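PDB 3CLK: transcription regulator, which probably represses or otherwise controls transcription as a dimer, its periplasmic-binding-protein-like part sensing a small effector, as in LacI/GalR-type regulators. Local coordinates for residues I133-Y138 against K142-Y147; N118-E123 against G188-S193; G199-A204 against P231-I236; K182-T187 against F207-P212. All blocks are in the same frame, centred on the assembly; numbering follows the deposited sequence.

Contact 1 (I133-Y138 against K142-Y147)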
loop_
_atom_site.group_PDB
_atom_site.type_symbol
_atom_site.label_atom_id
_atom_site.label_comp_id
_atom_site.label_asym_id
_atom_site.label_seq_id
_atom_site.Cartn_x
_atom_site.Cartn_y
_atom_site.Cartn_z
ATOM N N ILE B 133 -3.984 6.840 -17.625
ATOM C CA ILE B 133 -3.369 5.685 -18.278
ATOM C C ILE B 133 -2.097 5.988 -19.062
ATOM O O ILE B 133 -2.027 6.974 -19.782
ATOM C CB ILE B 133 -4.368 4.986 -19.229
ATOM C CG1 ILE B 133 -5.543 4.429 -18.425
ATOM C CG2 ILE B 133 -3.671 3.868 -19.988
ATOM C CD1 ILE B 133 -6.555 3.677 -19.251
ATOM N N ASP B 134 -1.082 5.149 -18.897
ATOM C CA ASP B 134 0.156 5.312 -19.657
ATOM C C ASP B 134 -0.208 4.588 -20.946
ATOM O O ASP B 134 -0.149 3.360 -21.034
ATOM C CB ASP B 134 1.334 4.635 -18.946
ATOM C CG ASP B 134 2.665 4.847 -19.670
ATOM O OD1 ASP B 134 2.671 5.447 -20.767
ATOM O OD2 ASP B 134 3.707 4.406 -19.137
ATOM N N GLN B 135 -0.620 5.385 -21.924
ATOM C CA GLN B 135 -1.093 4.950 -23.238
ATOM C C GLN B 135 -0.150 4.167 -24.162
ATOM O O GLN B 135 -0.616 3.492 -25.084
ATOM C CB GLN B 135 -1.591 6.193 -23.978
ATOM C CG GLN B 135 -2.659 5.976 -25.006
ATOM C CD GLN B 135 -3.174 7.294 -25.560
ATOM O OE1 GLN B 135 -3.496 8.215 -24.799
ATOM N NE2 GLN B 135 -3.261 7.392 -26.888
ATOM N N TYR B 136 1.155 4.251 -23.933
ATOM C CA TYR B 136 2.121 3.569 -24.805
ATOM C C TYR B 136 2.275 2.064 -24.588
ATOM O O TYR B 136 2.110 1.279 -25.517
ATOM C CB TYR B 136 3.498 4.239 -24.688
ATOM C CG TYR B 136 3.478 5.729 -24.933
ATOM C CD1 TYR B 136 3.078 6.248 -26.163
ATOM C CD2 TYR B 136 3.845 6.622 -23.925
ATOM C CE1 TYR B 136 3.042 7.625 -26.387
ATOM C CE2 TYR B 136 3.813 7.999 -24.137
ATOM C CZ TYR B 136 3.411 8.493 -25.369
ATOM O OH TYR B 136 3.378 9.855 -25.579
ATOM N N PRO B 137 2.608 1.642 -23.362
ATOM C CA PRO B 137 2.768 0.206 -23.108
ATOM C C PRO B 137 1.502 -0.635 -23.322
ATOM O O PRO B 137 0.385 -0.112 -23.332
ATOM C CB PRO B 137 3.268 0.166 -21.664
ATOM C CG PRO B 137 2.672 1.392 -21.057
ATOM C CD PRO B 137 2.858 2.428 -22.142
ATOM N N TYR B 138 1.709 -1.938 -23.495
ATOM C CA TYR B 138 0.653 -2.924 -23.717
ATOM C C TYR B 138 -0.572 -2.747 -22.814
ATOM O O TYR B 138 -1.698 -2.665 -23.294
ATOM C CB TYR B 138 1.223 -4.327 -23.498
ATOM C CG TYR B 138 0.215 -5.438 -23.662
ATOM C CD1 TYR B 138 0.032 -6.062 -24.900
ATOM C CD2 TYR B 138 -0.559 -5.866 -22.584
ATOM C CE1 TYR B 138 -0.898 -7.086 -25.056
ATOM C CE2 TYR B 138 -1.492 -6.884 -22.730
ATOM C CZ TYR B 138 -1.653 -7.487 -23.965
ATOM O OH TYR B 138 -2.562 -8.498 -24.107
ATOM N N LYS B 142 -4.246 -1.520 -24.316
ATOM C CA LYS B 142 -5.409 -2.398 -24.305
ATOM C C LYS B 142 -6.604 -1.811 -23.559
ATOM O O LYS B 142 -7.726 -1.846 -24.054
ATOM C CB LYS B 142 -5.031 -3.755 -23.707
ATOM C CG LYS B 142 -3.862 -4.421 -24.421
ATOM C CD LYS B 142 -4.112 -4.542 -25.917
ATOM C CE LYS B 142 -4.915 -5.780 -26.260
ATOM N NZ LYS B 142 -4.118 -7.027 -26.064
ATOM N N ARG B 143 -6.363 -1.270 -22.372
ATOM C CA ARG B 143 -7.443 -0.681 -21.592
ATOM C C ARG B 143 -8.100 0.452 -22.372
ATOM O O ARG B 143 -9.321 0.561 -22.402
ATOM C CB ARG B 143 -6.913 -0.165 -20.247
ATOM C CG ARG B 143 -6.418 -1.281 -19.347
ATOM C CD ARG B 143 -5.994 -0.785 -17.967
ATOM N NE ARG B 143 -5.497 -1.904 -17.171
ATOM C CZ ARG B 143 -5.129 -1.826 -15.896
ATOM N NH1 ARG B 143 -5.204 -0.671 -15.250
ATOM N NH2 ARG B 143 -4.672 -2.907 -15.277
ATOM N N LEU B 144 -7.290 1.277 -23.027
ATOM C CA LEU B 144 -7.828 2.386 -23.798
ATOM C C LEU B 144 -8.613 1.869 -25.001
ATOM O O LEU B 144 -9.644 2.435 -25.354
ATOM C CB LEU B 144 -6.708 3.319 -24.274
ATOM C CG LEU B 144 -7.190 4.651 -24.869
ATOM C CD1 LEU B 144 -7.773 5.524 -23.755
ATOM C CD2 LEU B 144 -6.039 5.375 -25.554
ATOM N N ALA B 145 -8.130 0.800 -25.630
ATOM C CA ALA B 145 -8.833 0.236 -26.780
ATOM C C ALA B 145 -10.213 -0.250 -26.336
ATOM O O ALA B 145 -11.190 -0.105 -27.067
ATOM C CB ALA B 145 -8.032 -0.926 -27.389
ATOM N N GLY B 146 -10.278 -0.826 -25.136
ATOM C CA GLY B 146 -11.538 -1.310 -24.593
ATOM C C GLY B 146 -12.502 -0.159 -24.372
ATOM O O GLY B 146 -13.706 -0.286 -24.607
ATOM N N TYR B 147 -11.960 0.970 -23.923
ATOM C CA TYR B 147 -12.731 2.189 -23.677
ATOM C C TYR B 147 -13.315 2.710 -24.987
ATOM O O TYR B 147 -14.500 3.062 -25.054
ATOM C CB TYR B 147 -11.820 3.255 -23.049
ATOM C CG TYR B 147 -12.279 4.698 -23.173
ATOM C CD1 TYR B 147 -13.246 5.232 -22.317
ATOM C CD2 TYR B 147 -11.702 5.546 -24.121
ATOM C CE1 TYR B 147 -13.616 6.592 -22.403
ATOM C CE2 TYR B 147 -12.060 6.879 -24.217
ATOM C CZ TYR B 147 -13.012 7.404 -23.358
ATOM O OH TYR B 147 -13.323 8.742 -23.460
#

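Contact 2 (N118-E123 against G188-S193)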
loop_
_atom_site.group_PDB
_atom_site.type_symbol
_atom_site.label_atom_id
_atom_site.label_comp_id
_atom_site.label_asym_id
_atom_site.label_seq_id
_atom_site.Cartn_x
_atom_site.Cartn_y
_atom_site.Cartn_z
ATOM N N ASN B 118 -18.677 0.633 -20.070
ATOM C CA ASN B 118 -20.071 0.222 -20.212
ATOM C C ASN B 118 -20.837 0.406 -18.910
ATOM O O ASN B 118 -22.042 0.660 -18.926
ATOM C CB ASN B 118 -20.163 -1.237 -20.673
ATOM C CG ASN B 118 -20.033 -1.374 -22.177
ATOM O OD1 ASN B 118 -19.768 -2.462 -22.698
ATOM N ND2 ASN B 118 -20.233 -0.268 -22.888
ATOM N N LEU B 119 -20.143 0.275 -17.784
ATOM C CA LEU B 119 -20.787 0.448 -16.487
ATOM C C LEU B 119 -21.419 1.845 -16.432
ATOM O O LEU B 119 -22.548 2.010 -15.952
ATOM C CB LEU B 119 -19.764 0.267 -15.356
ATOM C CG LEU B 119 -20.293 0.137 -13.920
ATOM C CD1 LEU B 119 -19.208 -0.436 -13.016
ATOM C CD2 LEU B 119 -20.768 1.499 -13.411
ATOM N N LEU B 120 -20.697 2.849 -16.927
ATOM C CA LEU B 120 -21.214 4.218 -16.940
ATOM C C LEU B 120 -22.262 4.377 -18.045
ATOM O O LEU B 120 -23.301 5.007 -17.839
ATOM C CB LEU B 120 -20.070 5.227 -17.149
ATOM C CG LEU B 120 -19.044 5.336 -16.009
ATOM C CD1 LEU B 120 -17.867 6.219 -16.426
ATOM C CD2 LEU B 120 -19.719 5.912 -14.781
ATOM N N ILE B 121 -21.995 3.801 -19.215
ATOM C CA ILE B 121 -22.936 3.888 -20.327
ATOM C C ILE B 121 -24.288 3.306 -19.920
ATOM O O ILE B 121 -25.334 3.878 -20.226
ATOM C CB ILE B 121 -22.418 3.134 -21.575
ATOM C CG1 ILE B 121 -21.221 3.878 -22.179
ATOM C CG2 ILE B 121 -23.532 3.021 -22.610
ATOM C CD1 ILE B 121 -20.462 3.072 -23.240
ATOM N N ASN B 122 -24.269 2.166 -19.234
ATOM C CA ASN B 122 -25.515 1.542 -18.801
ATOM C C ASN B 122 -26.226 2.350 -17.713
ATOM O O ASN B 122 -27.415 2.134 -17.437
ATOM C CB ASN B 122 -25.247 0.113 -18.331
ATOM C CG ASN B 122 -24.823 -0.796 -19.476
ATOM O OD1 ASN B 122 -25.164 -0.546 -20.631
ATOM N ND2 ASN B 122 -24.099 -1.860 -19.160
ATOM N N GLU B 123 -25.497 3.278 -17.095
ATOM C CA GLU B 123 -26.078 4.142 -16.071
ATOM C C GLU B 123 -26.558 5.438 -16.724
ATOM O O GLU B 123 -26.959 6.378 -16.042
ATOM C CB GLU B 123 -25.056 4.453 -14.969
ATOM C CG GLU B 123 -24.719 3.247 -14.090
ATOM C CD GLU B 123 -25.395 3.287 -12.732
ATOM O OE1 GLU B 123 -24.919 4.035 -11.848
ATOM O OE2 GLU B 123 -26.405 2.573 -12.547
ATOM N N GLY B 188 -18.968 11.384 -16.449
ATOM C CA GLY B 188 -18.397 10.146 -15.960
ATOM C C GLY B 188 -16.921 10.082 -16.301
ATOM O O GLY B 188 -16.510 10.528 -17.374
ATOM N N ILE B 189 -16.122 9.541 -15.389
ATOM C CA ILE B 189 -14.683 9.406 -15.613
ATOM C C ILE B 189 -14.182 8.057 -15.110
ATOM O O ILE B 189 -14.542 7.611 -14.015
ATOM C CB ILE B 189 -13.898 10.522 -14.896
ATOM C CG1 ILE B 189 -14.267 11.883 -15.491
ATOM C CG2 ILE B 189 -12.392 10.282 -15.025
ATOM C CD1 ILE B 189 -13.659 13.055 -14.730
ATOM N N ILE B 190 -13.374 7.406 -15.938
ATOM C CA ILE B 190 -12.785 6.123 -15.607
ATOM C C ILE B 190 -11.362 6.413 -15.154
ATOM O O ILE B 190 -10.601 7.092 -15.854
ATOM C CB ILE B 190 -12.752 5.198 -16.837
ATOM C CG1 ILE B 190 -14.186 4.959 -17.332
ATOM C CG2 ILE B 190 -12.065 3.881 -16.490
ATOM C CD1 ILE B 190 -14.278 4.044 -18.506
ATOM N N ALA B 191 -11.008 5.921 -13.975
ATOM C CA ALA B 191 -9.669 6.151 -13.443
ATOM C C ALA B 191 -8.774 4.963 -13.741
ATOM O O ALA B 191 -9.192 3.813 -13.613
ATOM C CB ALA B 191 -9.735 6.407 -11.937
ATOM N N ALA B 192 -7.538 5.257 -14.131
ATOM C CA ALA B 192 -6.558 4.230 -14.470
ATOM C C ALA B 192 -6.214 3.315 -13.306
ATOM O O ALA B 192 -5.753 2.200 -13.514
ATOM C CB ALA B 192 -5.271 4.897 -15.005
ATOM N N SER B 193 -6.430 3.793 -12.082
ATOM C CA SER B 193 -6.120 3.021 -10.884
ATOM C C SER B 193 -6.855 3.626 -9.688
ATOM O O SER B 193 -7.394 4.733 -9.779
ATOM C CB SER B 193 -4.607 3.054 -10.607
ATOM O OG SER B 193 -4.214 4.307 -10.061
#

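Contact 3 (G199-A204 against P231-I236)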
loop_
_atom_site.group_PDB
_atom_site.type_symbol
_atom_site.label_atom_id
_atom_site.label_comp_id
_atom_site.label_asym_id
_atom_site.label_seq_id
_atom_site.Cartn_x
_atom_site.Cartn_y
_atom_site.Cartn_z
ATOM N N GLY B 199 -7.259 10.873 -6.647
ATOM C CA GLY B 199 -6.816 12.196 -7.070
ATOM C C GLY B 199 -7.924 12.915 -7.833
ATOM O O GLY B 199 -8.170 14.111 -7.642
ATOM N N ILE B 200 -8.597 12.183 -8.711
ATOM C CA ILE B 200 -9.700 12.744 -9.484
ATOM C C ILE B 200 -10.778 13.197 -8.508
ATOM O O ILE B 200 -11.301 14.309 -8.604
ATOM C CB ILE B 200 -10.325 11.684 -10.419
ATOM C CG1 ILE B 200 -9.328 11.301 -11.511
ATOM C CG2 ILE B 200 -11.632 12.219 -11.032
ATOM C CD1 ILE B 200 -9.754 10.098 -12.332
ATOM N N LEU B 201 -11.096 12.313 -7.567
ATOM C CA LEU B 201 -12.118 12.555 -6.556
ATOM C C LEU B 201 -11.861 13.804 -5.730
ATOM O O LEU B 201 -12.768 14.626 -5.517
ATOM C CB LEU B 201 -12.206 11.347 -5.615
ATOM C CG LEU B 201 -13.436 11.197 -4.706
ATOM C CD1 LEU B 201 -13.299 9.933 -3.840
ATOM C CD2 LEU B 201 -13.576 12.404 -3.824
ATOM N N ASN B 202 -10.636 13.936 -5.234
ATOM C CA ASN B 202 -10.288 15.084 -4.420
ATOM C C ASN B 202 -10.252 16.373 -5.237
ATOM O O ASN B 202 -10.714 17.408 -4.759
ATOM C CB ASN B 202 -8.940 14.863 -3.718
ATOM C CG ASN B 202 -9.022 13.835 -2.592
ATOM O OD1 ASN B 202 -10.111 13.505 -2.110
ATOM N ND2 ASN B 202 -7.871 13.338 -2.159
ATOM N N GLN B 203 -9.710 16.323 -6.457
ATOM C CA GLN B 203 -9.650 17.530 -7.280
ATOM C C GLN B 203 -11.048 17.973 -7.679
ATOM O O GLN B 203 -11.341 19.167 -7.699
ATOM C CB GLN B 203 -8.805 17.329 -8.543
ATOM C CG GLN B 203 -8.623 18.637 -9.348
ATOM C CD GLN B 203 -7.945 19.736 -8.533
ATOM O OE1 GLN B 203 -8.295 20.916 -8.631
ATOM N NE2 GLN B 203 -6.967 19.350 -7.732
ATOM N N ALA B 204 -11.906 17.014 -8.011
ATOM C CA ALA B 204 -13.284 17.342 -8.377
ATOM C C ALA B 204 -13.902 18.070 -7.189
ATOM O O ALA B 204 -14.557 19.102 -7.339
ATOM C CB ALA B 204 -14.074 16.072 -8.665
ATOM N N PRO B 231 -17.068 9.649 -1.375
ATOM C CA PRO B 231 -17.698 8.326 -1.308
ATOM C C PRO B 231 -16.765 7.177 -1.676
ATOM O O PRO B 231 -15.744 7.384 -2.332
ATOM C CB PRO B 231 -18.845 8.451 -2.303
ATOM C CG PRO B 231 -18.234 9.303 -3.382
ATOM C CD PRO B 231 -17.510 10.383 -2.580
ATOM N N GLN B 232 -17.125 5.967 -1.254
ATOM C CA GLN B 232 -16.329 4.792 -1.580
ATOM C C GLN B 232 -16.426 4.571 -3.086
ATOM O O GLN B 232 -17.500 4.686 -3.676
ATOM C CB GLN B 232 -16.827 3.572 -0.801
ATOM C CG GLN B 232 -16.670 3.755 0.701
ATOM C CD GLN B 232 -16.721 2.455 1.472
ATOM O OE1 GLN B 232 -17.657 1.667 1.331
ATOM N NE2 GLN B 232 -15.710 2.225 2.306
ATOM N N LEU B 233 -15.295 4.243 -3.697
ATOM C CA LEU B 233 -15.205 4.069 -5.143
ATOM C C LEU B 233 -15.726 2.785 -5.776
ATOM O O LEU B 233 -15.330 1.679 -5.395
ATOM C CB LEU B 233 -13.751 4.257 -5.582
ATOM C CG LEU B 233 -13.124 5.643 -5.464
ATOM C CD1 LEU B 233 -11.600 5.517 -5.464
ATOM C CD2 LEU B 233 -13.598 6.514 -6.617
ATOM N N THR B 234 -16.610 2.946 -6.755
ATOM C CA THR B 234 -17.132 1.811 -7.488
ATOM C C THR B 234 -15.952 1.436 -8.359
ATOM O O THR B 234 -15.214 2.311 -8.832
ATOM C CB THR B 234 -18.326 2.199 -8.374
ATOM O OG1 THR B 234 -19.466 2.422 -7.543
ATOM C CG2 THR B 234 -18.650 1.090 -9.372
ATOM N N SER B 235 -15.760 0.148 -8.588
ATOM C CA SER B 235 -14.608 -0.250 -9.368
ATOM C C SER B 235 -14.769 -1.518 -10.166
ATOM O O SER B 235 -15.728 -2.274 -9.994
ATOM C CB SER B 235 -13.417 -0.439 -8.429
ATOM O OG SER B 235 -13.655 -1.527 -7.544
ATOM N N ILE B 236 -13.810 -1.718 -11.063
ATOM C CA ILE B 236 -13.717 -2.927 -11.859
ATOM C C ILE B 236 -12.560 -3.547 -11.099
ATOM O O ILE B 236 -11.412 -3.090 -11.196
ATOM C CB ILE B 236 -13.321 -2.634 -13.317
ATOM C CG1 ILE B 236 -14.453 -1.877 -14.014
ATOM C CG2 ILE B 236 -13.028 -3.943 -14.055
ATOM C CD1 ILE B 236 -15.799 -2.598 -13.979
#

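Contact 4 (K182-T187 against F207-P212)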
loop_
_atom_site.group_PDB
_atom_site.type_symbol
_atom_site.label_atom_id
_atom_site.label_comp_id
_atom_site.label_asym_id
_atom_site.label_seq_id
_atom_site.Cartn_x
_atom_site.Cartn_y
_atom_site.Cartn_z
ATOM N N LYS B 182 -13.057 22.604 -14.125
ATOM C CA LYS B 182 -14.146 22.748 -13.173
ATOM C C LYS B 182 -15.486 22.755 -13.917
ATOM O O LYS B 182 -16.507 22.320 -13.387
ATOM C CB LYS B 182 -13.963 24.060 -12.416
ATOM C CG LYS B 182 -14.969 24.322 -11.313
ATOM C CD LYS B 182 -14.740 25.710 -10.724
ATOM C CE LYS B 182 -15.608 25.964 -9.498
ATOM N NZ LYS B 182 -17.059 25.784 -9.785
ATOM N N ASN B 183 -15.470 23.246 -15.150
ATOM C CA ASN B 183 -16.680 23.321 -15.963
ATOM C C ASN B 183 -16.748 22.227 -17.019
ATOM O O ASN B 183 -17.435 22.377 -18.035
ATOM C CB ASN B 183 -16.766 24.700 -16.621
ATOM C CG ASN B 183 -16.890 25.816 -15.601
ATOM O OD1 ASN B 183 -16.514 26.958 -15.862
ATOM N ND2 ASN B 183 -17.427 25.491 -14.431
ATOM N N THR B 184 -16.055 21.117 -16.770
ATOM C CA THR B 184 -16.049 20.003 -17.707
ATOM C C THR B 184 -17.461 19.588 -18.087
ATOM O O THR B 184 -18.392 19.721 -17.293
ATOM C CB THR B 184 -15.343 18.763 -17.123
ATOM O OG1 THR B 184 -15.333 17.724 -18.105
ATOM C CG2 THR B 184 -16.062 18.253 -15.880
ATOM N N ASP B 185 -17.610 19.076 -19.302
ATOM C CA ASP B 185 -18.908 18.620 -19.782
ATOM C C ASP B 185 -19.023 17.121 -19.541
ATOM O O ASP B 185 -20.044 16.511 -19.852
ATOM C CB ASP B 185 -19.065 18.929 -21.275
ATOM C CG ASP B 185 -18.013 18.237 -22.125
ATOM O OD1 ASP B 185 -16.807 18.402 -21.831
ATOM O OD2 ASP B 185 -18.388 17.530 -23.087
ATOM N N LEU B 186 -17.968 16.527 -18.991
ATOM C CA LEU B 186 -17.974 15.094 -18.696
ATOM C C LEU B 186 -18.874 14.833 -17.490
ATOM O O LEU B 186 -18.963 15.662 -16.589
ATOM C CB LEU B 186 -16.561 14.607 -18.366
ATOM C CG LEU B 186 -15.522 14.666 -19.491
ATOM C CD1 LEU B 186 -14.161 14.217 -18.972
ATOM C CD2 LEU B 186 -15.979 13.774 -20.639
ATOM N N THR B 187 -19.541 13.685 -17.476
ATOM C CA THR B 187 -20.395 13.334 -16.352
ATOM C C THR B 187 -19.889 12.034 -15.748
ATOM O O THR B 187 -20.316 11.635 -14.679
ATOM C CB THR B 187 -21.843 13.131 -16.773
ATOM O OG1 THR B 187 -21.924 12.010 -17.658
ATOM C CG2 THR B 187 -22.373 14.377 -17.454
ATOM N N PHE B 207 -13.032 21.573 -6.938
ATOM C CA PHE B 207 -13.708 22.383 -7.951
ATOM C C PHE B 207 -15.194 22.549 -7.595
ATOM O O PHE B 207 -15.943 23.215 -8.311
ATOM C CB PHE B 207 -13.602 21.728 -9.342
ATOM C CG PHE B 207 -12.265 21.920 -10.030
ATOM C CD1 PHE B 207 -11.455 23.009 -9.739
ATOM C CD2 PHE B 207 -11.858 21.037 -11.034
ATOM C CE1 PHE B 207 -10.262 23.224 -10.436
ATOM C CE2 PHE B 207 -10.666 21.244 -11.739
ATOM C CZ PHE B 207 -9.869 22.342 -11.437
ATOM N N GLY B 208 -15.621 21.942 -6.494
ATOM C CA GLY B 208 -17.014 22.039 -6.097
ATOM C C GLY B 208 -17.910 21.073 -6.863
ATOM O O GLY B 208 -19.129 21.246 -6.904
ATOM N N ILE B 209 -17.300 20.066 -7.488
ATOM C CA ILE B 209 -18.028 19.047 -8.244
ATOM C C ILE B 209 -18.345 17.881 -7.298
ATOM O O ILE B 209 -17.446 17.247 -6.753
ATOM C CB ILE B 209 -17.178 18.520 -9.434
ATOM C CG1 ILE B 209 -16.890 19.662 -10.413
ATOM C CG2 ILE B 209 -17.912 17.384 -10.154
ATOM C CD1 ILE B 209 -15.976 19.273 -11.561
ATOM N N GLU B 210 -19.627 17.600 -7.112
ATOM C CA GLU B 210 -20.047 16.523 -6.222
ATOM C C GLU B 210 -20.089 15.141 -6.875
ATOM O O GLU B 210 -20.608 14.971 -7.965
ATOM C CB GLU B 210 -21.424 16.848 -5.648
ATOM C CG GLU B 210 -21.465 18.159 -4.899
ATOM C CD GLU B 210 -22.874 18.570 -4.554
ATOM O OE1 GLU B 210 -23.526 17.838 -3.784
ATOM O OE2 GLU B 210 -23.326 19.618 -5.062
ATOM N N VAL B 211 -19.549 14.154 -6.180
ATOM C CA VAL B 211 -19.524 12.784 -6.670
ATOM C C VAL B 211 -20.424 11.964 -5.741
ATOM O O VAL B 211 -20.283 12.038 -4.525
ATOM C CB VAL B 211 -18.092 12.229 -6.623
ATOM C CG1 VAL B 211 -18.086 10.741 -7.011
ATOM C CG2 VAL B 211 -17.191 13.051 -7.553
ATOM N N PRO B 212 -21.352 11.173 -6.299
ATOM C CA PRO B 212 -21.666 10.929 -7.712
ATOM C C PRO B 212 -22.742 11.880 -8.267
ATOM O O PRO B 212 -23.160 11.759 -9.422
ATOM C CB PRO B 212 -22.133 9.484 -7.691
ATOM C CG PRO B 212 -22.977 9.471 -6.444
ATOM C CD PRO B 212 -22.150 10.276 -5.436
#

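Contact 1 (I133-Y138 against K142-Y147)
Tyr138 meets Lys142 through two torsional choices: CG of Tyr138 stands anti to its own backbone N (chi1 178°), swinging the ring out beside the Lys142 side chain, and the lysine chain bends at every bond beyond CB so that it folds back across the tyrosine. Lys142 CG rides over the middle of the ring, 3.8 Å from the centroid and 11° off the normal, a CH-pi contact. The fold-back brings Lys142 NZ past the ring to the phenol, where it gives a weak hydrogen bond to Tyr138 OH at 2.9 Å. Lys142 N also donates to Tyr138 O at 3.0 Å, a bond of the first helical turn, just past the N-cap residue Pro137. One turn thus ties the two residues by backbone, ring face and polar ends.

Farther back along the loop the contacts are van der Waals. Leu144 CD2 sits over the face of the Gln135 amide, 3.4 Å from Gln135 CD, while the same methyl also lies 3.5 Å from Gln135 CG. Ile133 CD1 rests against Arg143 CB at 4.0 Å, touching the aliphatic base of the arginine; its charged end is engaged instead by a salt bridge to Asp109. Ile163 of strand 163-164 touches both Gln135 and Leu144.

The contact closes the turn from strand 128-131 into helix 138-153, a beta-alpha unit of the Rossmann-like C-terminal subdomain of the periplasmic-binding-protein fold. Such loops at the carboxyl ends of the strands border the interdomain cleft, the effector site in relatives.

Contact 2 (N118-E123 against G188-S193)
Leu120 reaches from the last turns of helix 109-121 down to strand 188-191, and a single methyl, CD1, does all the touching. Its contacts with the backbone come first: Leu120 CD1 sits 4.0 Å from Gly188 C and 3.9 Å from Ile189 N, over the peptide that joins them. Gly188 has no side chain on the side turned to the helix, which lets the leucine come close, with the CA atoms of Leu120 and Gly188 6.6 Å apart.

The contact between side chains is apolar. Leu120 CD1 meets Ile190 CG1 at 4.0 Å; with CG1 beside its own backbone N (chi1 -61°), Ile190 bends its ethyl branch round to the leucine. Val218 and Ser216 of the next strand, and Ile128 of strand 128-131, also touch Leu120.

No hydrogen bond crosses between helix and strand; the polar links of the strand run within the sheet, Gly188 and Ile190 to Gly129, Ile189 to Ser216 and Val218. Ile189 points away from the helix, and its side chain touches Ile200 of helix 194-206. The strand is therefore packed by helices on both faces, the alpha/beta/alpha sandwich of a Rossmann-like subdomain.

Contact 3 (G199-A204 against P231-I236)
Leu201 of helix 194-206 packs on Pro231 and Leu233, in the loop leading into strand 234-237, within the alpha/beta/alpha sandwich of a periplasmic-binding-protein-like subdomain. The packed part centres on one methyl, Leu201 CD1. With Leu201 CG anti to the backbone N (chi1 -164°) and the chain extended, this methyl is carried out from the helix into the bend before the strand. It comes closest to the carbonyl of Pro231, with looser touches of Leu201 CD1 to Leu233 CD2 at 4.4 Å and, at the same distance, to Pro231 CD on the proline ring. Leu233 also touches Ile217 of strand 216-219, and Leu201 touches Thr229.

The solvent side is looser. Pro231, reached through a cis peptide, is partly exposed, as is Gln232, which turns away from the helix and packs its side chain on Tyr170 of the second subunit. Asn202, next to Leu201, is instead a buried polar link: its ND2 donates to Ile228 O of that second subunit, so the helix meets this loop on one side and the dimer partner on another. The carbonyl at the centre of the packing has a polar partner too: Pro231 O, 3.8 Å from Leu201 CD1, is hydrogen-bonded to Thr229 OG1.

Contact 4 (K182-T187 against F207-P212)
Lys182 and Phe207 bring two loops together with their CA atoms 5.3 Å apart, the second loop starting where Gly208, at a positive phi of 81°, ends helix 194-206 in a Schellman motif. Lys182 lies across the phenylalanine: its CB stands over one face of the ring, 3.9 Å from the Phe207 centroid and 20° off the normal, a CH-pi contact displaced toward the rim. The chain then runs extended past the ring stem, Lys182 CG coming within 3.5 Å of Phe207 CB, and bends only at its last torsion, with Lys182 CE 3.0 Å from Phe207 O.

Both loops are alpha-to-beta turns of the Rossmann-like subdomain, carrying the chain from helices 170-180 and 194-206 to the parallel strands 188-191 and 216-219. Ile209 CD1 meets Lys182 O at 3.6 Å and Thr184 CG2 at 4.4 Å. Met177 of helix 170-180 touches both Ile209 and Thr184. While the methyl of Thr184 takes part in this contact, its hydroxyl shapes its own loop: Leu186 N donates to Thr184 OG1 at 3.0 Å with an N-H...O angle of 165°, an ST turn.

Contacts 2 and 3 are buried, contact 1 is partly so, and contact 4 lies at the surface. The buried pair each turn on one leucine methyl, set against backbone and apolar side chains, without hydrogen bonds between their segments; contacts 1 and 4 each lay a lysine chain over an aromatic face, and contact 1 adds hydrogen bonds. Contacts 2 and 3 serve the same sheet: Ile200 of 199-204 packs on Ile189 and Ala191 of 188-193. Contact 1 reaches that strand's far end, with Ile133 against Ala192, whereas 182-187 runs directly into its start. Contacts 3 and 4 meet at the end of helix 194-206, where Ile209 N probably bonds Ala204 O, and again where Pro231 packs on Val211 O.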